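Long-range contact in CaaX farnesyltransferase alpha subunit Ram2 (Aspergillus fumigatus, PDB 4L9P), which is the alpha subunit of protein farnesyltransferase, which probably attaches farnesyl groups to CaaX proteins, and may also take part in their geranylgeranylation: residues G231-L245 / Y264-E278. The protein carries 1 engineered substitution. Residues are numbered along the deposited sequence; the frame is centred on the assembly and turned at random.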
loop_
_atom_site.group_PDB
_atom_site.type_symbol
_atom_site.label_atom_id
_atom_site.label_comp_id
_atom_site.label_asym_id
_atom_site.label_seq_id
_atom_site.Cartn_x
_atom_site.Cartn_y
_atom_site.Cartn_z
ATOM N N GLY A 231 -16.029 -13.724 6.419
ATOM C CA GLY A 231 -15.946 -14.648 5.311
ATOM C C GLY A 231 -17.047 -15.709 5.333
ATOM O O GLY A 231 -17.343 -16.272 4.281
ATOM N N ARG A 232 -17.626 -16.016 6.499
ATOM C CA ARG A 232 -18.667 -17.058 6.573
ATOM C C ARG A 232 -19.855 -16.786 5.672
ATOM O O ARG A 232 -20.457 -15.710 5.729
ATOM C CB ARG A 232 -19.193 -17.134 8.005
ATOM C CG ARG A 232 -18.199 -17.658 8.950
ATOM C CD ARG A 232 -18.512 -19.094 9.162
ATOM N NE ARG A 232 -17.353 -19.903 8.870
ATOM C CZ ARG A 232 -16.345 -20.095 9.711
ATOM N NH1 ARG A 232 -16.336 -19.532 10.929
ATOM N NH2 ARG A 232 -15.351 -20.870 9.323
ATOM N N LEU A 233 -20.178 -17.761 4.822
ATOM C CA LEU A 233 -21.324 -17.644 3.913
ATOM C C LEU A 233 -22.614 -17.842 4.700
ATOM O O LEU A 233 -22.666 -18.704 5.574
ATOM C CB LEU A 233 -21.298 -18.767 2.860
ATOM C CG LEU A 233 -20.098 -18.759 1.908
ATOM C CD1 LEU A 233 -19.875 -20.086 1.169
ATOM C CD2 LEU A 233 -20.269 -17.679 0.862
ATOM N N PRO A 234 -23.660 -17.073 4.373
ATOM C CA PRO A 234 -24.979 -17.266 4.976
ATOM C C PRO A 234 -25.568 -18.624 4.582
ATOM O O PRO A 234 -26.299 -19.245 5.367
ATOM C CB PRO A 234 -25.844 -16.168 4.325
ATOM C CG PRO A 234 -24.971 -15.308 3.556
ATOM C CD PRO A 234 -23.604 -15.900 3.482
ATOM N N VAL A 235 -25.291 -19.063 3.361
ATOM C CA VAL A 235 -25.855 -20.319 2.856
ATOM C C VAL A 235 -24.721 -20.941 2.071
ATOM O O VAL A 235 -24.098 -20.263 1.266
ATOM C CB VAL A 235 -27.027 -20.131 1.886
ATOM C CG1 VAL A 235 -27.517 -21.489 1.407
ATOM C CG2 VAL A 235 -28.194 -19.426 2.567
ATOM N N VAL A 236 -24.427 -22.204 2.344
ATOM C CA VAL A 236 -23.267 -22.872 1.742
ATOM C C VAL A 236 -23.756 -23.856 0.679
ATOM O O VAL A 236 -24.602 -24.698 0.958
ATOM C CB VAL A 236 -22.458 -23.658 2.784
ATOM C CG1 VAL A 236 -21.223 -24.314 2.148
ATOM C CG2 VAL A 236 -22.013 -22.749 3.927
ATOM N N ASP A 237 -23.217 -23.760 -0.527
ATOM C CA ASP A 237 -23.460 -24.765 -1.572
ATOM C C ASP A 237 -22.368 -25.840 -1.376
ATOM O O ASP A 237 -21.206 -25.620 -1.724
ATOM C CB ASP A 237 -23.350 -24.115 -2.954
ATOM C CG ASP A 237 -23.449 -25.116 -4.110
ATOM O OD1 ASP A 237 -23.294 -26.350 -3.949
ATOM O OD2 ASP A 237 -23.652 -24.637 -5.231
ATOM N N GLU A 238 -22.719 -26.955 -0.768
ATOM C CA GLU A 238 -21.695 -27.908 -0.315
ATOM C C GLU A 238 -20.965 -28.542 -1.501
ATOM O O GLU A 238 -19.787 -28.825 -1.405
ATOM C CB GLU A 238 -22.305 -28.992 0.615
ATOM C CG GLU A 238 -23.091 -28.389 1.784
ATOM C CD GLU A 238 -22.217 -27.725 2.841
ATOM O OE1 GLU A 238 -20.967 -27.789 2.759
ATOM O OE2 GLU A 238 -22.796 -27.151 3.788
ATOM N N ASP A 239 -21.655 -28.769 -2.617
ATOM C CA ASP A 239 -21.020 -29.430 -3.761
ATOM C C ASP A 239 -20.029 -28.517 -4.444
ATOM O O ASP A 239 -18.986 -28.971 -4.922
ATOM C CB ASP A 239 -22.040 -29.888 -4.808
ATOM C CG ASP A 239 -22.960 -30.946 -4.295
ATOM O OD1 ASP A 239 -22.550 -31.848 -3.526
ATOM O OD2 ASP A 239 -24.128 -30.863 -4.682
ATOM N N LEU A 240 -20.357 -27.226 -4.494
ATOM C CA LEU A 240 -19.407 -26.210 -4.970
ATOM C C LEU A 240 -18.170 -26.166 -4.064
ATOM O O LEU A 240 -17.028 -26.129 -4.535
ATOM C CB LEU A 240 -20.064 -24.840 -4.944
ATOM C CG LEU A 240 -19.120 -23.701 -5.379
ATOM C CD1 LEU A 240 -18.603 -23.991 -6.804
ATOM C CD2 LEU A 240 -19.899 -22.365 -5.383
ATOM N N VAL A 241 -18.395 -26.153 -2.747
ATOM C CA VAL A 241 -17.259 -26.171 -1.853
ATOM C C VAL A 241 -16.389 -27.412 -2.126
ATOM O O VAL A 241 -15.137 -27.281 -2.268
ATOM C CB VAL A 241 -17.712 -26.085 -0.386
ATOM C CG1 VAL A 241 -16.541 -26.359 0.562
ATOM C CG2 VAL A 241 -18.325 -24.682 -0.109
ATOM N N ASP A 242 -17.008 -28.602 -2.206
ATOM C CA ASP A 242 -16.196 -29.787 -2.488
ATOM C C ASP A 242 -15.408 -29.680 -3.801
ATOM O O ASP A 242 -14.237 -30.052 -3.863
ATOM C CB ASP A 242 -17.085 -31.046 -2.635
ATOM C CG ASP A 242 -17.761 -31.463 -1.350
ATOM O OD1 ASP A 242 -17.361 -30.984 -0.263
ATOM O OD2 ASP A 242 -18.707 -32.316 -1.457
ATOM N N SER A 243 -16.056 -29.171 -4.858
ATOM C CA SER A 243 -15.421 -29.007 -6.152
ATOM C C SER A 243 -14.222 -28.042 -6.067
ATOM O O SER A 243 -13.145 -28.286 -6.625
ATOM C CB SER A 243 -16.471 -28.448 -7.142
ATOM O OG SER A 243 -15.895 -28.143 -8.402
ATOM N N GLU A 244 -14.388 -26.947 -5.349
ATOM C CA GLU A 244 -13.296 -25.968 -5.250
ATOM C C GLU A 244 -12.133 -26.481 -4.418
ATOM O O GLU A 244 -10.978 -26.178 -4.698
ATOM C CB GLU A 244 -13.857 -24.679 -4.643
ATOM C CG GLU A 244 -14.721 -23.936 -5.662
ATOM C CD GLU A 244 -13.924 -23.469 -6.866
ATOM O OE1 GLU A 244 -12.858 -22.841 -6.658
ATOM O OE2 GLU A 244 -14.374 -23.699 -8.025
ATOM N N LEU A 245 -12.453 -27.259 -3.390
ATOM C CA LEU A 245 -11.378 -27.900 -2.625
ATOM C C LEU A 245 -10.631 -28.951 -3.454
ATOM O O LEU A 245 -9.390 -29.067 -3.361
ATOM C CB LEU A 245 -11.934 -28.477 -1.314
ATOM C CG LEU A 245 -12.455 -27.458 -0.313
ATOM C CD1 LEU A 245 -13.146 -28.196 0.808
ATOM C CD2 LEU A 245 -11.300 -26.569 0.237
ATOM N N TYR A 264 -5.999 -20.079 -0.709
ATOM C CA TYR A 264 -7.355 -20.124 -1.282
ATOM C C TYR A 264 -8.170 -21.197 -0.538
ATOM O O TYR A 264 -9.314 -20.947 -0.111
ATOM C CB TYR A 264 -7.237 -20.438 -2.769
ATOM C CG TYR A 264 -8.552 -20.507 -3.469
ATOM C CD1 TYR A 264 -9.207 -19.314 -3.834
ATOM C CD2 TYR A 264 -9.169 -21.729 -3.751
ATOM C CE1 TYR A 264 -10.434 -19.365 -4.466
ATOM C CE2 TYR A 264 -10.427 -21.803 -4.398
ATOM C CZ TYR A 264 -11.045 -20.611 -4.743
ATOM O OH TYR A 264 -12.285 -20.615 -5.364
ATOM N N ALA A 265 -7.593 -22.369 -0.312
ATOM C CA ALA A 265 -8.332 -23.429 0.395
ATOM C C ALA A 265 -8.696 -23.044 1.820
ATOM O O ALA A 265 -9.806 -23.336 2.281
ATOM C CB ALA A 265 -7.534 -24.762 0.406
ATOM N N ARG A 266 -7.780 -22.379 2.520
ATOM C CA ARG A 266 -8.155 -21.845 3.843
ATOM C C ARG A 266 -9.359 -20.918 3.712
ATOM O O ARG A 266 -10.262 -20.956 4.547
ATOM C CB ARG A 266 -6.999 -21.110 4.502
ATOM C CG ARG A 266 -5.881 -22.029 4.925
ATOM C CD ARG A 266 -4.695 -21.275 5.395
ATOM N NE ARG A 266 -3.636 -22.092 6.014
ATOM C CZ ARG A 266 -3.522 -22.351 7.324
ATOM N NH1 ARG A 266 -4.427 -21.931 8.191
ATOM N NH2 ARG A 266 -2.475 -23.050 7.752
ATOM N N GLY A 267 -9.357 -20.062 2.705
ATOM C CA GLY A 267 -10.483 -19.166 2.528
ATOM C C GLY A 267 -11.757 -19.916 2.207
ATOM O O GLY A 267 -12.849 -19.555 2.698
ATOM N N VAL A 268 -11.671 -20.955 1.389
ATOM C CA VAL A 268 -12.883 -21.744 1.097
ATOM C C VAL A 268 -13.432 -22.420 2.336
ATOM O O VAL A 268 -14.651 -22.388 2.579
ATOM C CB VAL A 268 -12.578 -22.808 0.043
ATOM C CG1 VAL A 268 -13.808 -23.745 -0.165
ATOM C CG2 VAL A 268 -12.159 -22.124 -1.286
ATOM N N LEU A 269 -12.533 -23.008 3.141
ATOM C CA LEU A 269 -13.001 -23.691 4.380
ATOM C C LEU A 269 -13.626 -22.682 5.339
ATOM O O LEU A 269 -14.655 -22.955 5.943
ATOM C CB LEU A 269 -11.879 -24.501 5.036
ATOM C CG LEU A 269 -11.410 -25.682 4.170
ATOM C CD1 LEU A 269 -10.061 -26.239 4.679
ATOM C CD2 LEU A 269 -12.438 -26.803 4.194
ATOM N N GLN A 270 -13.005 -21.508 5.489
ATOM C CA GLN A 270 -13.635 -20.464 6.331
ATOM C C GLN A 270 -15.011 -20.063 5.808
ATOM O O GLN A 270 -15.975 -19.923 6.584
ATOM C CB GLN A 270 -12.731 -19.229 6.382
ATOM C CG GLN A 270 -13.356 -17.967 7.041
ATOM C CD GLN A 270 -13.441 -18.059 8.572
ATOM O OE1 GLN A 270 -13.130 -19.101 9.190
ATOM N NE2 GLN A 270 -13.886 -16.963 9.187
ATOM N N ALA A 271 -15.110 -19.849 4.500
ATOM C CA ALA A 271 -16.412 -19.465 3.929
ATOM C C ALA A 271 -17.466 -20.523 4.212
ATOM O O ALA A 271 -18.654 -20.201 4.555
ATOM C CB ALA A 271 -16.258 -19.252 2.400
ATOM N N ALA A 272 -17.065 -21.783 4.072
ATOM C CA ALA A 272 -18.002 -22.903 4.218
ATOM C C ALA A 272 -18.289 -23.294 5.688
ATOM O O ALA A 272 -19.185 -24.121 5.955
ATOM C CB ALA A 272 -17.465 -24.113 3.462
ATOM N N GLY A 273 -17.513 -22.755 6.649
ATOM C CA GLY A 273 -17.730 -23.180 8.030
ATOM C C GLY A 273 -17.194 -24.569 8.302
ATOM O O GLY A 273 -17.679 -25.290 9.196
ATOM N N ARG A 274 -16.187 -24.943 7.532
ATOM C CA ARG A 274 -15.585 -26.250 7.674
ATOM C C ARG A 274 -14.198 -26.143 8.315
ATOM O O ARG A 274 -13.472 -25.153 8.134
ATOM C CB ARG A 274 -15.453 -26.920 6.328
ATOM C CG ARG A 274 -16.756 -27.286 5.683
ATOM C CD ARG A 274 -16.423 -28.058 4.408
ATOM N NE ARG A 274 -17.571 -28.266 3.555
ATOM C CZ ARG A 274 -17.536 -28.995 2.443
ATOM N NH1 ARG A 274 -16.428 -29.638 2.078
ATOM N NH2 ARG A 274 -18.615 -29.091 1.704
ATOM N N PRO A 275 -13.802 -27.200 9.040
ATOM C CA PRO A 275 -12.529 -27.125 9.756
ATOM C C PRO A 275 -11.306 -27.448 8.900
ATOM O O PRO A 275 -11.423 -28.195 7.955
ATOM C CB PRO A 275 -12.687 -28.188 10.839
ATOM C CG PRO A 275 -13.559 -29.225 10.174
ATOM C CD PRO A 275 -14.558 -28.442 9.340
ATOM N N LEU A 276 -10.134 -26.910 9.250
ATOM C CA LEU A 276 -8.879 -27.279 8.577
ATOM C C LEU A 276 -8.631 -28.799 8.612
ATOM O O LEU A 276 -7.991 -29.351 7.735
ATOM C CB LEU A 276 -7.711 -26.539 9.214
ATOM C CG LEU A 276 -7.797 -25.015 9.070
ATOM C CD1 LEU A 276 -6.664 -24.367 9.857
ATOM C CD2 LEU A 276 -7.780 -24.510 7.597
ATOM N N SER A 277 -9.175 -29.481 9.610
ATOM C CA SER A 277 -8.933 -30.916 9.715
ATOM C C SER A 277 -9.496 -31.726 8.519
ATOM O O SER A 277 -9.111 -32.889 8.314
ATOM C CB SER A 277 -9.461 -31.467 11.060
ATOM O OG SER A 277 -10.835 -31.167 11.176
ATOM N N GLU A 278 -10.400 -31.140 7.719
ATOM C CA GLU A 278 -10.787 -31.808 6.486
ATOM C C GLU A 278 -9.611 -32.154 5.606
ATOM O O GLU A 278 -9.726 -33.050 4.775
ATOM C CB GLU A 278 -11.719 -30.948 5.630
ATOM C CG GLU A 278 -13.072 -30.843 6.194
ATOM C CD GLU A 278 -14.161 -30.650 5.144
ATOM O OE1 GLU A 278 -13.912 -30.514 3.880
ATOM O OE2 GLU A 278 -15.294 -30.602 5.640
HETATM O O HOH W 1 -20.788 -20.604 6.516
HETATM O O HOH W 2 -19.802 -26.669 4.949
#
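Arg274 reaches from the loop after helix 264-272 to Glu238 and Asp242 on helix 238-245. Its chain runs extended from CB through CG and CD (chi2 -175°), which carries the guanidinium across. NE gives its hydrogen to water 2, which in turn donates to Glu238 OE1 and Ala272 O. Val241 CG1 sits 3.4 Å from CZ, over the centre of one guanidinium face. NH2 makes a nearly straight salt-bridge bond of 2.9 Å to the anti lone pair of Glu238 OE1. NH2 and NH1 both grip Asp242 OD1, whose carboxylate is turned 63° from the guanidinium plane. NH1 also meets Glu278 OE1 on its syn lone pair. Three carboxylates fix the rotation of the group and probably more than offset its charge.

The helices pack through apolar side chains. Val241 CG2 touches Ala272 CB at 3.7 Å. Leu245 sets CD2 against Val268 CG1 and CD1 against Leu269 CD2. Leu233 N hydrogen-bonds to Ala271 O at 2.9 Å, tying the incoming loop to the helix end. Gln270 CD lies over one face of the Arg232 guanidinium, and Arg232 NE bonds weakly to Gln270 O; their stronger partners are Glu229 and Lys230. Tyr264 OH donates to Glu244 OE1.

The two helical segments run antiparallel at 166°, as a hairpin of the alpha-subunit solenoid. Helix 197-208 packs on Tyr264 and Val268, and helix 304-317 meets Leu269 and Leu276.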